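Local coordinates for protein probable UbiX-like flavin prenyltransferase (Escherichia coli, PDB 1SBZ) that probably transfers a dimethylallyl group from dimethylallyl phosphate to reduced FMN, making the prenylated flavin cofactor for phenolic acid decarboxylase, at residues 5-11 with 83-87; 116-122 with 141-147; 18-23 with 166-170. All coordinates share one frame; numbering follows the deposited sequence.

The three contacts sit in one Rossmann-like layered fold around a parallel sheet. Interactions 1 and 2 have centres about 10 Å apart and share the sheet: strands 80-86 and 116-121 are neighbours, and Val83 O and Val120 N come within 2.9 Å of each other. Both end at the FMN, interaction 1 at its phosphate, ribityl chain and ring, interaction 2 at the pyrimidine edge through Arg122. Interaction 3, its centre about 13 Å from the centres of both others, joins two helices over this sheet. Leu19 CD1 lies 3.8 Å from Ile84 CD1 of interaction 1, and Val169 CG2 lies 3.8 Å from Val120 CG2 of interaction 2.

Interaction 1. Residues 5-11 with 83-87; sequences VGMTGAT and VIPCS. With FMN (flavin mononucleotide), chain H.
Ile84 N donates to Gly6 O at 2.9 Å, with an N-H...O angle of 166°, and this hydrogen bond joins the segments as parallel neighbours in the sheet. Gly6 O is held a second time by a CA-H...O contact from Val83 CA at 3.3 Å. Just beyond, the cis peptide before Pro85 turns the chain and carries it towards the flavin.

The apolar contacts flank this backbone link. Val5 and Ile84 lie side by side and point the same way, Val5 CG1 and Ile84 CG2 being 4.1 Å apart; both side chains also meet Leu19 of helix 13-24. Further along, the methyl CB of Ala10 rests on CG of the Pro85 ring at 4.0 Å.

The polar contacts gather at the FMN, which the loop after strand 2-7 and the end of strand 80-86 receive at the C-terminal edge of a parallel, Rossmann-like sheet. Gly9 grips it from two directions: its N donates to phosphate O1P at 2.8 Å, while its carbonyl O accepts from the ribityl O2' at 2.6 Å. Ser87 OG donates to O3P, also at 2.6 Å. A chi1 of 71° tucks that hydroxyl back over its own backbone, from where it also caps Thr90 N at the start of helix 88-96. Thr11 N makes a longer bond of 3.3 Å to the flavin carbonyl oxygen O4, while its hydroxyl is bonded to Glu46.

One strand end thus supplies backbone groups and the other a capping serine, and the phosphate lies beside a helix N-terminus whose dipole would probably favour its negative charge.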
loop_
_atom_site.group_PDB
_atom_site.type_symbol
_atom_site.label_atom_id
_atom_site.label_comp_id
_atom_site.label_asym_id
_atom_site.label_seq_id
_atom_site.Cartn_x
_atom_site.Cartn_y
_atom_site.Cartn_z
ATOM N N VAL D 5 21.125 -24.420 -14.192
ATOM C CA VAL D 5 21.544 -23.290 -15.007
ATOM C C VAL D 5 20.509 -23.121 -16.108
ATOM O O VAL D 5 20.397 -23.956 -17.009
ATOM C CB VAL D 5 22.974 -23.488 -15.587
ATOM C CG1 VAL D 5 23.374 -22.324 -16.487
ATOM C CG2 VAL D 5 24.003 -23.652 -14.466
ATOM N N GLY D 6 19.715 -22.062 -16.002
ATOM C CA GLY D 6 18.764 -21.723 -17.047
ATOM C C GLY D 6 19.423 -20.715 -17.966
ATOM O O GLY D 6 20.135 -19.830 -17.502
HETATM N N MSE D 7 19.214 -20.858 -19.267
HETATM C CA MSE D 7 19.665 -19.842 -20.207
HETATM C C MSE D 7 18.491 -19.349 -20.996
HETATM O O MSE D 7 17.584 -20.106 -21.333
HETATM C CB MSE D 7 20.765 -20.357 -21.131
HETATM C CG MSE D 7 22.098 -20.570 -20.439
HETATM SE SE MSE D 7 23.545 -20.886 -21.714
HETATM C CE MSE D 7 23.548 -19.190 -22.690
ATOM N N THR D 8 18.540 -18.072 -21.331
ATOM C CA THR D 8 17.379 -17.370 -21.815
ATOM C C THR D 8 17.766 -16.382 -22.931
ATOM O O THR D 8 18.924 -15.993 -23.031
ATOM C CB THR D 8 16.735 -16.730 -20.567
ATOM O OG1 THR D 8 15.613 -17.527 -20.153
ATOM C CG2 THR D 8 16.186 -15.415 -20.827
ATOM N N GLY D 9 16.799 -15.995 -23.762
ATOM C CA GLY D 9 17.065 -15.252 -24.996
ATOM C C GLY D 9 17.333 -13.760 -24.868
ATOM O O GLY D 9 16.877 -12.975 -25.691
ATOM N N ALA D 10 18.067 -13.364 -23.839
ATOM C CA ALA D 10 18.587 -12.007 -23.763
ATOM C C ALA D 10 19.988 -12.000 -24.358
ATOM O O ALA D 10 20.710 -13.001 -24.294
ATOM C CB ALA D 10 18.612 -11.511 -22.324
ATOM N N THR D 11 20.381 -10.877 -24.947
ATOM C CA THR D 11 21.736 -10.784 -25.451
ATOM C C THR D 11 22.681 -10.988 -24.258
ATOM O O THR D 11 22.405 -10.535 -23.152
ATOM C CB THR D 11 21.962 -9.470 -26.240
ATOM O OG1 THR D 11 23.329 -9.392 -26.655
ATOM C CG2 THR D 11 21.766 -8.229 -25.364
ATOM N N VAL D 83 19.875 -18.160 -13.582
ATOM C CA VAL D 83 19.376 -17.895 -14.932
ATOM C C VAL D 83 20.273 -16.826 -15.545
ATOM O O VAL D 83 20.311 -15.691 -15.057
ATOM C CB VAL D 83 17.895 -17.451 -14.937
ATOM C CG1 VAL D 83 17.363 -17.354 -16.366
ATOM C CG2 VAL D 83 17.032 -18.415 -14.102
ATOM N N ILE D 84 20.991 -17.198 -16.607
ATOM C CA ILE D 84 22.065 -16.365 -17.160
ATOM C C ILE D 84 22.235 -16.480 -18.690
ATOM O O ILE D 84 22.575 -17.555 -19.198
ATOM C CB ILE D 84 23.404 -16.678 -16.420
ATOM C CG1 ILE D 84 24.537 -15.789 -16.935
ATOM C CG2 ILE D 84 23.743 -18.194 -16.485
ATOM C CD1 ILE D 84 25.825 -15.917 -16.125
ATOM N N PRO D 85 21.964 -15.397 -19.430
ATOM C CA PRO D 85 21.335 -14.190 -18.887
ATOM C C PRO D 85 19.850 -14.454 -18.708
ATOM O O PRO D 85 19.330 -15.443 -19.245
ATOM C CB PRO D 85 21.527 -13.167 -20.007
ATOM C CG PRO D 85 21.519 -14.006 -21.263
ATOM C CD PRO D 85 22.224 -15.285 -20.876
ATOM N N CYS D 86 19.178 -13.580 -17.966
ATOM C CA CYS D 86 17.740 -13.693 -17.758
ATOM C C CYS D 86 17.034 -12.563 -18.509
ATOM O O CYS D 86 17.295 -11.374 -18.277
ATOM C CB CYS D 86 17.405 -13.670 -16.260
ATOM S SG CYS D 86 15.640 -13.813 -15.880
ATOM N N SER D 87 16.162 -12.939 -19.431
ATOM C CA SER D 87 15.398 -11.977 -20.204
ATOM C C SER D 87 14.279 -11.411 -19.334
ATOM O O SER D 87 13.948 -11.974 -18.282
ATOM C CB SER D 87 14.790 -12.671 -21.418
ATOM O OG SER D 87 13.751 -13.537 -20.997
HETATM N N1 FMN H . 14.968 -9.647 -24.292
HETATM C C2 FMN H . 15.341 -9.025 -23.122
HETATM O O2 FMN H . 14.525 -8.982 -22.209
HETATM N N3 FMN H . 16.599 -8.468 -22.998
HETATM C C4 FMN H . 17.494 -8.544 -24.059
HETATM O O4 FMN H . 18.682 -8.278 -23.850
HETATM C C4A FMN H . 17.109 -9.183 -25.252
HETATM N N5 FMN H . 17.971 -9.283 -26.333
HETATM C C5A FMN H . 17.568 -9.927 -27.498
HETATM C C6 FMN H . 18.443 -10.030 -28.584
HETATM C C7 FMN H . 18.046 -10.681 -29.762
HETATM C C7M FMN H . 19.115 -11.096 -30.740
HETATM C C8 FMN H . 16.760 -11.229 -29.851
HETATM C C8M FMN H . 16.374 -12.154 -30.980
HETATM C C9 FMN H . 15.895 -11.122 -28.768
HETATM C C9A FMN H . 16.291 -10.477 -27.590
HETATM N N10 FMN H . 15.415 -10.373 -26.513
HETATM C C10 FMN H . 15.829 -9.730 -25.358
HETATM C "C1'" FMN H . 13.961 -10.715 -26.694
HETATM C "C2'" FMN H . 13.678 -12.091 -26.097
HETATM O "O2'" FMN H . 14.526 -13.045 -26.702
HETATM C "C3'" FMN H . 12.203 -12.488 -26.223
HETATM O "O3'" FMN H . 11.424 -11.699 -25.335
HETATM C "C4'" FMN H . 11.946 -13.979 -25.976
HETATM O "O4'" FMN H . 10.558 -14.256 -25.956
HETATM C "C5'" FMN H . 12.542 -14.475 -24.662
HETATM O "O5'" FMN H . 12.078 -15.787 -24.390
HETATM P P FMN H . 12.879 -16.677 -23.312
HETATM O O1P FMN H . 14.210 -17.050 -23.933
HETATM O O2P FMN H . 12.036 -17.882 -23.019
HETATM O O3P FMN H . 13.094 -15.859 -22.053
#

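Interaction 2. Residues 116-122 with 141-147; sequences KLVLVPR and GVAMVPP. With FMN (flavin mononucleotide), chain H.
Leu119 lies at the centre of the dense part of this contact, bonded through both of its backbone polar atoms: its N donates to Ala143 O at 2.8 Å and its O accepts from Val145 N, also at 2.8 Å. One step earlier Ala143 N donates to Leu117 O at 3.0 Å. On one face of the sheet, Leu119 CD2 reaches Val142 CG1 at 3.6 Å and the selenium of Met144 (selenomethionine) at 4.1 Å; Leu137 of helix 128-139 packs on Leu119 and Val142. On the other face, Val118 CG1 meets Val145 CG2 at 3.6 Å, under Val169 of helix 158-170. Strand 116-121, helix 128-139 and strand 143-144 form a beta-alpha-beta unit; 143-144 is the outermost strand within the chain and 116-121 lies inside it. Towards Lys116 and Gly141 the contact is looser: Gly141, exposed, closes helix 128-139 with a Schellman motif, Lys116 is partly exposed, and a water accepts from Leu117 N and donates weakly to Gly141 O. At the flavin end Arg122 O accepts from FMN N3 at 2.9 Å, and Arg122 NH1 donates to O4 at 3.0 Å with O4 near the guanidinium plane; NE and NH2 turn to carbonyls of Pro149 and Met148 of a neighbouring subunit.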
loop_
_atom_site.group_PDB
_atom_site.type_symbol
_atom_site.label_atom_id
_atom_site.label_comp_id
_atom_site.label_asym_id
_atom_site.label_seq_id
_atom_site.Cartn_x
_atom_site.Cartn_y
_atom_site.Cartn_z
ATOM N N LYS D 116 18.228 -21.348 -3.332
ATOM C CA LYS D 116 18.724 -20.054 -3.800
ATOM C C LYS D 116 18.458 -19.854 -5.289
ATOM O O LYS D 116 18.835 -20.695 -6.108
ATOM C CB LYS D 116 20.216 -19.892 -3.482
ATOM C CG LYS D 116 20.820 -18.614 -4.050
ATOM C CD LYS D 116 21.731 -17.933 -3.050
ATOM C CE LYS D 116 21.679 -16.421 -3.228
ATOM N NZ LYS D 116 20.262 -15.913 -3.331
ATOM N N LEU D 117 17.800 -18.747 -5.630
ATOM C CA LEU D 117 17.637 -18.346 -7.024
ATOM C C LEU D 117 18.474 -17.099 -7.335
ATOM O O LEU D 117 18.342 -16.070 -6.665
ATOM C CB LEU D 117 16.153 -18.106 -7.346
ATOM C CG LEU D 117 15.771 -17.781 -8.800
ATOM C CD1 LEU D 117 16.208 -18.891 -9.750
ATOM C CD2 LEU D 117 14.273 -17.545 -8.932
ATOM N N VAL D 118 19.344 -17.208 -8.340
ATOM C CA VAL D 118 20.195 -16.097 -8.760
ATOM C C VAL D 118 19.865 -15.740 -10.205
ATOM O O VAL D 118 20.017 -16.561 -11.103
ATOM C CB VAL D 118 21.707 -16.428 -8.628
ATOM C CG1 VAL D 118 22.577 -15.270 -9.141
ATOM C CG2 VAL D 118 22.062 -16.764 -7.192
ATOM N N LEU D 119 19.407 -14.515 -10.424
ATOM C CA LEU D 119 19.061 -14.069 -11.773
ATOM C C LEU D 119 20.123 -13.130 -12.301
ATOM O O LEU D 119 20.681 -12.330 -11.548
ATOM C CB LEU D 119 17.712 -13.352 -11.744
ATOM C CG LEU D 119 16.393 -14.086 -12.004
ATOM C CD1 LEU D 119 16.439 -15.609 -11.843
ATOM C CD2 LEU D 119 15.247 -13.459 -11.193
ATOM N N VAL D 120 20.393 -13.211 -13.599
ATOM C CA VAL D 120 21.330 -12.308 -14.253
ATOM C C VAL D 120 20.505 -11.521 -15.279
ATOM O O VAL D 120 20.542 -11.811 -16.476
ATOM C CB VAL D 120 22.528 -13.098 -14.904
ATOM C CG1 VAL D 120 23.472 -12.170 -15.665
ATOM C CG2 VAL D 120 23.303 -13.883 -13.831
ATOM N N PRO D 121 19.726 -10.545 -14.806
ATOM C CA PRO D 121 18.792 -9.845 -15.677
ATOM C C PRO D 121 19.549 -8.940 -16.634
ATOM O O PRO D 121 20.464 -8.230 -16.205
ATOM C CB PRO D 121 17.968 -9.012 -14.692
ATOM C CG PRO D 121 18.917 -8.731 -13.576
ATOM C CD PRO D 121 19.702 -10.001 -13.430
ATOM N N ARG D 122 19.181 -8.971 -17.914
ATOM C CA ARG D 122 19.822 -8.116 -18.910
ATOM C C ARG D 122 18.800 -7.472 -19.844
ATOM O O ARG D 122 18.078 -8.154 -20.577
ATOM C CB ARG D 122 20.906 -8.873 -19.703
ATOM C CG ARG D 122 21.856 -7.983 -20.512
ATOM C CD ARG D 122 21.285 -7.540 -21.874
ATOM N NE ARG D 122 21.969 -6.364 -22.417
ATOM C CZ ARG D 122 21.402 -5.477 -23.226
ATOM N NH1 ARG D 122 20.129 -5.618 -23.587
ATOM N NH2 ARG D 122 22.110 -4.437 -23.666
ATOM N N GLY D 141 14.259 -12.640 -1.536
ATOM C CA GLY D 141 15.593 -13.216 -1.408
ATOM C C GLY D 141 16.258 -13.624 -2.712
ATOM O O GLY D 141 17.378 -14.141 -2.686
ATOM N N VAL D 142 15.590 -13.402 -3.850
ATOM C CA VAL D 142 16.203 -13.688 -5.160
ATOM C C VAL D 142 17.328 -12.696 -5.449
ATOM O O VAL D 142 17.112 -11.483 -5.426
ATOM C CB VAL D 142 15.182 -13.648 -6.314
ATOM C CG1 VAL D 142 15.870 -13.927 -7.673
ATOM C CG2 VAL D 142 14.048 -14.631 -6.050
ATOM N N ALA D 143 18.520 -13.216 -5.716
ATOM C CA ALA D 143 19.676 -12.379 -6.033
ATOM C C ALA D 143 19.585 -11.810 -7.446
ATOM O O ALA D 143 19.371 -12.537 -8.415
ATOM C CB ALA D 143 20.968 -13.161 -5.859
HETATM N N MSE D 144 19.756 -10.500 -7.551
HETATM C CA MSE D 144 19.678 -9.823 -8.832
HETATM C C MSE D 144 21.064 -9.405 -9.239
HETATM O O MSE D 144 21.606 -8.439 -8.698
HETATM C CB MSE D 144 18.774 -8.597 -8.726
HETATM C CG MSE D 144 17.297 -8.923 -8.605
HETATM SE SE MSE D 144 16.515 -9.713 -10.231
HETATM C CE MSE D 144 17.088 -8.553 -11.338
ATOM N N VAL D 145 21.644 -10.135 -10.188
ATOM C CA VAL D 145 23.038 -9.905 -10.577
ATOM C C VAL D 145 23.151 -9.541 -12.064
ATOM O O VAL D 145 23.611 -10.348 -12.873
ATOM C CB VAL D 145 23.957 -11.107 -10.201
ATOM C CG1 VAL D 145 25.394 -10.651 -10.042
ATOM C CG2 VAL D 145 23.509 -11.770 -8.896
ATOM N N PRO D 146 22.759 -8.312 -12.419
ATOM C CA PRO D 146 22.848 -7.851 -13.798
ATOM C C PRO D 146 24.318 -7.786 -14.201
ATOM O O PRO D 146 25.160 -7.524 -13.337
ATOM C CB PRO D 146 22.251 -6.443 -13.733
ATOM C CG PRO D 146 22.517 -5.993 -12.343
ATOM C CD PRO D 146 22.264 -7.247 -11.526
ATOM N N PRO D 147 24.627 -8.048 -15.473
ATOM C CA PRO D 147 26.007 -8.075 -15.946
ATOM C C PRO D 147 26.629 -6.689 -16.144
ATOM O O PRO D 147 26.991 -6.336 -17.256
ATOM C CB PRO D 147 25.895 -8.802 -17.293
ATOM C CG PRO D 147 24.512 -8.509 -17.774
ATOM C CD PRO D 147 23.673 -8.368 -16.549
HETATM N N1 FMN H . 14.968 -9.647 -24.292
HETATM C C2 FMN H . 15.341 -9.025 -23.122
HETATM O O2 FMN H . 14.525 -8.982 -22.209
HETATM N N3 FMN H . 16.599 -8.468 -22.998
HETATM C C4 FMN H . 17.494 -8.544 -24.059
HETATM O O4 FMN H . 18.682 -8.278 -23.850
HETATM C C4A FMN H . 17.109 -9.183 -25.252
HETATM N N5 FMN H . 17.971 -9.283 -26.333
HETATM C C5A FMN H . 17.568 -9.927 -27.498
HETATM C C6 FMN H . 18.443 -10.030 -28.584
HETATM C C7 FMN H . 18.046 -10.681 -29.762
HETATM C C7M FMN H . 19.115 -11.096 -30.740
HETATM C C8 FMN H . 16.760 -11.229 -29.851
HETATM C C8M FMN H . 16.374 -12.154 -30.980
HETATM C C9 FMN H . 15.895 -11.122 -28.768
HETATM C C9A FMN H . 16.291 -10.477 -27.590
HETATM N N10 FMN H . 15.415 -10.373 -26.513
HETATM C C10 FMN H . 15.829 -9.730 -25.358
HETATM C "C1'" FMN H . 13.961 -10.715 -26.694
HETATM C "C2'" FMN H . 13.678 -12.091 -26.097
HETATM O "O2'" FMN H . 14.526 -13.045 -26.702
HETATM C "C3'" FMN H . 12.203 -12.488 -26.223
HETATM O "O3'" FMN H . 11.424 -11.699 -25.335
HETATM C "C4'" FMN H . 11.946 -13.979 -25.976
HETATM O "O4'" FMN H . 10.558 -14.256 -25.956
HETATM C "C5'" FMN H . 12.542 -14.475 -24.662
HETATM O "O5'" FMN H . 12.078 -15.787 -24.390
HETATM P P FMN H . 12.879 -16.677 -23.312
HETATM O O1P FMN H . 14.210 -17.050 -23.933
HETATM O O2P FMN H . 12.036 -17.882 -23.019
HETATM O O3P FMN H . 13.094 -15.859 -22.053
HETATM O O HOH W 1 16.677 -17.168 -3.501
#

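Interaction 3. Residues 18-23 with 166-170; sequences ALLQAL and VARVL
Leu19 and Val166 meet where helix 13-24 crosses helix 158-170, the axes of the two short segments approaching to 10.3 Å at a crossing angle of -62°. The contact is wholly apolar. Leu19, Val166 and Leu170 carry most of it, and Leu19 can be traced outwards. Its CB lies 4.2 Å from Val166 CG2. With chi1 at 175° the chain extends opposite the backbone N, bringing CG to 4.1 Å from Leu170 CD1. From there the branches part: CD1 reaches into the neighbouring helix, meeting Leu170 CD1 at 3.7 Å and Val169 CG1 at 3.8 Å, and also touches Ile84 of the sheet, whereas CD2 turns down to Val5 on the sheet. Leu19 and Val169 meet at about a right angle, so the leucine tip runs across the valine.

The rest of the contact lies around this leucine. Val166 CG2 also touches Ala18 CB at 3.9 Å, while Ala22 CB points at the partner helix and makes only long contacts with Val166 and Leu170. Leu170 CD1 is shared, since besides Leu19 it meets Leu23 CD1 at 3.8 Å.

The other side of helix 158-170 faces neighbouring subunits. Both helices lie on the same face of the parallel sheet: Leu19 rests on Val5, Ile82 and Ile84, Leu23 on Val5 and Thr31, and Val169 on Ile82, while His177 from a loop packs against Ala22 and Val166.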
loop_
_atom_site.group_PDB
_atom_site.type_symbol
_atom_site.label_atom_id
_atom_site.label_comp_id
_atom_site.label_asym_id
_atom_site.label_seq_id
_atom_site.Cartn_x
_atom_site.Cartn_y
_atom_site.Cartn_z
ATOM N N ALA D 18 30.330 -19.072 -20.555
ATOM C CA ALA D 18 31.482 -18.905 -19.679
ATOM C C ALA D 18 31.228 -19.443 -18.268
ATOM O O ALA D 18 32.110 -20.058 -17.671
ATOM C CB ALA D 18 31.910 -17.455 -19.628
ATOM N N LEU D 19 30.027 -19.206 -17.742
ATOM C CA LEU D 19 29.659 -19.739 -16.431
ATOM C C LEU D 19 29.615 -21.269 -16.455
ATOM O O LEU D 19 30.075 -21.922 -15.510
ATOM C CB LEU D 19 28.333 -19.144 -15.943
ATOM C CG LEU D 19 27.732 -19.678 -14.636
ATOM C CD1 LEU D 19 27.285 -18.531 -13.746
ATOM C CD2 LEU D 19 26.575 -20.620 -14.932
ATOM N N LEU D 20 29.062 -21.825 -17.535
ATOM C CA LEU D 20 29.017 -23.274 -17.723
ATOM C C LEU D 20 30.408 -23.877 -17.877
ATOM O O LEU D 20 30.667 -24.971 -17.372
ATOM C CB LEU D 20 28.149 -23.652 -18.929
ATOM C CG LEU D 20 26.631 -23.659 -18.769
ATOM C CD1 LEU D 20 25.983 -23.812 -20.133
ATOM C CD2 LEU D 20 26.174 -24.768 -17.833
ATOM N N GLN D 21 31.293 -23.169 -18.579
ATOM C CA GLN D 21 32.693 -23.578 -18.706
ATOM C C GLN D 21 33.391 -23.626 -17.344
ATOM O O GLN D 21 34.049 -24.615 -17.017
ATOM C CB GLN D 21 33.449 -22.633 -19.641
ATOM C CG GLN D 21 33.221 -22.897 -21.126
ATOM C CD GLN D 21 33.671 -21.745 -22.008
ATOM O OE1 GLN D 21 33.909 -20.635 -21.526
ATOM N NE2 GLN D 21 33.782 -22.006 -23.304
ATOM N N ALA D 22 33.245 -22.558 -16.561
ATOM C CA ALA D 22 33.840 -22.470 -15.224
ATOM C C ALA D 22 33.307 -23.549 -14.277
ATOM O O ALA D 22 34.049 -24.070 -13.443
ATOM C CB ALA D 22 33.617 -21.082 -14.629
ATOM N N LEU D 23 32.023 -23.872 -14.415
ATOM C CA LEU D 23 31.393 -24.932 -13.630
ATOM C C LEU D 23 31.938 -26.315 -13.991
ATOM O O LEU D 23 32.115 -27.167 -13.110
ATOM C CB LEU D 23 29.868 -24.889 -13.791
ATOM C CG LEU D 23 28.978 -24.216 -12.733
ATOM C CD1 LEU D 23 29.607 -23.002 -12.074
ATOM C CD2 LEU D 23 27.633 -23.844 -13.335
ATOM N N VAL D 166 30.921 -13.417 -14.351
ATOM C CA VAL D 166 30.806 -14.825 -13.980
ATOM C C VAL D 166 31.321 -15.084 -12.559
ATOM O O VAL D 166 30.643 -15.736 -11.768
ATOM C CB VAL D 166 31.529 -15.748 -14.997
ATOM C CG1 VAL D 166 31.709 -17.154 -14.427
ATOM C CG2 VAL D 166 30.766 -15.799 -16.318
ATOM N N ALA D 167 32.509 -14.569 -12.241
ATOM C CA ALA D 167 33.074 -14.687 -10.887
ATOM C C ALA D 167 32.144 -14.137 -9.801
ATOM O O ALA D 167 31.985 -14.749 -8.746
ATOM C CB ALA D 167 34.433 -14.004 -10.810
ATOM N N ARG D 168 31.532 -12.990 -10.078
ATOM C CA ARG D 168 30.665 -12.313 -9.116
ATOM C C ARG D 168 29.304 -12.995 -8.984
ATOM O O ARG D 168 28.670 -12.917 -7.928
ATOM C CB ARG D 168 30.510 -10.833 -9.480
ATOM C CG ARG D 168 31.837 -10.047 -9.552
ATOM C CD ARG D 168 32.196 -9.207 -8.306
ATOM N NE ARG D 168 31.793 -9.882 -7.078
ATOM C CZ ARG D 168 30.952 -9.395 -6.172
ATOM N NH1 ARG D 168 30.427 -8.184 -6.294
ATOM N NH2 ARG D 168 30.658 -10.134 -5.117
ATOM N N VAL D 169 28.863 -13.658 -10.056
ATOM C CA VAL D 169 27.686 -14.528 -10.004
ATOM C C VAL D 169 27.987 -15.758 -9.130
ATOM O O VAL D 169 27.212 -16.081 -8.228
ATOM C CB VAL D 169 27.192 -14.945 -11.422
ATOM C CG1 VAL D 169 26.035 -15.939 -11.333
ATOM C CG2 VAL D 169 26.757 -13.724 -12.226
ATOM N N LEU D 170 29.122 -16.412 -9.389
ATOM C CA LEU D 170 29.575 -17.581 -8.615
ATOM C C LEU D 170 29.740 -17.318 -7.117
ATOM O O LEU D 170 29.456 -18.201 -6.305
ATOM C CB LEU D 170 30.888 -18.121 -9.183
ATOM C CG LEU D 170 30.874 -19.275 -10.193
ATOM C CD1 LEU D 170 29.544 -19.429 -10.918
ATOM C CD2 LEU D 170 32.025 -19.105 -11.179
#